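Local coordinates for protein inorganic pyrophosphatase (Ehrlichia chaffeensis, PDB 3LO0) that probably catalyses the magnesium-dependent hydrolysis of inorganic pyrophosphate to two phosphate ions, working as a homohexamer of the soluble PPase family, at residues A[141-144]-A[145-149]. Sequence-based numbering, arbitrary orientation.
Sequences NIKD and YSDFP
Asp147 folds back from a single 3-10 turn (145-147) onto the loop ahead of it, in the connection between strand 124-131 and helix 150-162 of the pyrophosphatase fold. Two backbone bonds define the turn: Asp147 N reaches Asp144 O at 3.0 Å, and Phe148 N reaches Tyr145 O. The side chain of Asp147 adds bonds back to the backbone of the preceding loop. With CG beside its own backbone N (chi1 -67°), OD2 is carried back to Lys143 N, which it accepts at 2.9 Å through its anti lone pair, with an N-H...O angle of 158°. Asp144 N adds a weak bond to the same oxygen, so one carboxylate oxygen gathers two successive amides. CG of Asp144 stands anti to its N (chi1 -175°), which sets the carboxylate beside the start of the turn; there its oxygens have separate partners: OD1 accepts from Val180 N, at the start of helix 180-189, while Ser146 OG donates to Asp144 OD2 at 2.7 Å, on the anti side. The apolar side of the loop faces inward. Ile142 lays CG2 over one face of the Phe148 ring, 4.0 Å from the centroid, a CH-pi contact, and the ring also packs on Leu128 and Val130 of strand 124-131 and on Tyr138 of a second subunit. The CG1 branch of Ile142 instead brings CD1 against Asp147, 3.4 Å from its O and 3.7 Å from its CB.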
loop_
_atom_site.group_PDB
_atom_site.type_symbol
_atom_site.label_atom_id
_atom_site.label_comp_id
_atom_site.label_asym_id
_atom_site.label_seq_id
_atom_site.Cartn_x
_atom_site.Cartn_y
_atom_site.Cartn_z
ATOM N N ASN A 141 21.348 7.913 18.364
ATOM C CA ASN A 141 21.878 7.066 19.436
ATOM C C ASN A 141 22.438 5.718 18.982
ATOM O O ASN A 141 22.940 4.946 19.805
ATOM C CB ASN A 141 20.803 6.838 20.526
ATOM C CG ASN A 141 19.731 5.829 20.106
ATOM O OD1 ASN A 141 19.710 5.352 18.958
ATOM N ND2 ASN A 141 18.821 5.516 21.028
ATOM N N ILE A 142 22.346 5.423 17.690
ATOM C CA ILE A 142 22.948 4.213 17.148
ATOM C C ILE A 142 24.341 4.610 16.639
ATOM O O ILE A 142 24.473 5.259 15.600
ATOM C CB ILE A 142 22.083 3.591 16.032
ATOM C CG1 ILE A 142 20.643 3.364 16.505
ATOM C CG2 ILE A 142 22.628 2.227 15.582
ATOM C CD1 ILE A 142 20.521 2.350 17.655
ATOM N N LYS A 143 25.374 4.249 17.396
ATOM C CA LYS A 143 26.769 4.542 17.020
ATOM C C LYS A 143 27.525 3.290 16.571
ATOM O O LYS A 143 28.607 3.382 15.964
ATOM C CB LYS A 143 27.518 5.191 18.207
ATOM C CG LYS A 143 26.868 6.482 18.763
ATOM C CD LYS A 143 26.622 7.495 17.656
ATOM C CE LYS A 143 26.483 8.937 18.174
ATOM N NZ LYS A 143 25.939 9.845 17.084
ATOM N N ASP A 144 26.962 2.131 16.894
ATOM C CA ASP A 144 27.561 0.845 16.587
ATOM C C ASP A 144 26.409 -0.125 16.414
ATOM O O ASP A 144 25.307 0.116 16.907
ATOM C CB ASP A 144 28.520 0.400 17.710
ATOM C CG ASP A 144 29.282 -0.890 17.377
ATOM O OD1 ASP A 144 29.994 -0.955 16.354
ATOM O OD2 ASP A 144 29.150 -1.866 18.153
ATOM N N TYR A 145 26.643 -1.201 15.675
ATOM C CA TYR A 145 25.563 -2.122 15.342
ATOM C C TYR A 145 24.902 -2.679 16.620
ATOM O O TYR A 145 23.689 -2.865 16.647
ATOM C CB TYR A 145 26.080 -3.270 14.463
ATOM C CG TYR A 145 26.913 -4.237 15.223
ATOM C CD1 TYR A 145 26.323 -5.310 15.867
ATOM C CD2 TYR A 145 28.299 -4.071 15.331
ATOM C CE1 TYR A 145 27.068 -6.199 16.615
ATOM C CE2 TYR A 145 29.066 -4.948 16.092
ATOM C CZ TYR A 145 28.443 -6.024 16.724
ATOM O OH TYR A 145 29.188 -6.908 17.482
ATOM N N SER A 146 25.701 -2.915 17.658
ATOM C CA SER A 146 25.217 -3.495 18.916
ATOM C C SER A 146 24.245 -2.567 19.683
ATOM O O SER A 146 23.561 -3.013 20.627
ATOM C CB SER A 146 26.400 -3.928 19.801
ATOM O OG SER A 146 27.371 -2.908 19.917
ATOM N N ASP A 147 24.153 -1.298 19.273
ATOM C CA ASP A 147 23.149 -0.390 19.822
ATOM C C ASP A 147 21.740 -0.688 19.335
ATOM O O ASP A 147 20.793 -0.203 19.949
ATOM C CB ASP A 147 23.485 1.078 19.526
ATOM C CG ASP A 147 24.719 1.559 20.249
ATOM O OD1 ASP A 147 24.993 1.074 21.374
ATOM O OD2 ASP A 147 25.434 2.423 19.691
ATOM N N PHE A 148 21.576 -1.441 18.229
ATOM C CA PHE A 148 20.280 -1.974 17.864
ATOM C C PHE A 148 19.851 -3.167 18.744
ATOM O O PHE A 148 20.705 -3.909 19.207
ATOM C CB PHE A 148 20.253 -2.492 16.427
ATOM C CG PHE A 148 20.088 -1.425 15.389
ATOM C CD1 PHE A 148 21.093 -1.183 14.458
ATOM C CD2 PHE A 148 18.931 -0.665 15.338
ATOM C CE1 PHE A 148 20.917 -0.201 13.484
ATOM C CE2 PHE A 148 18.759 0.309 14.375
ATOM C CZ PHE A 148 19.754 0.530 13.435
ATOM N N PRO A 149 18.531 -3.399 18.882
ATOM C CA PRO A 149 18.043 -4.632 19.512
ATOM C C PRO A 149 18.613 -5.890 18.845
ATOM O O PRO A 149 18.656 -5.955 17.626
ATOM C CB PRO A 149 16.521 -4.569 19.270
ATOM C CG PRO A 149 16.222 -3.085 19.114
ATOM C CD PRO A 149 17.422 -2.548 18.406
#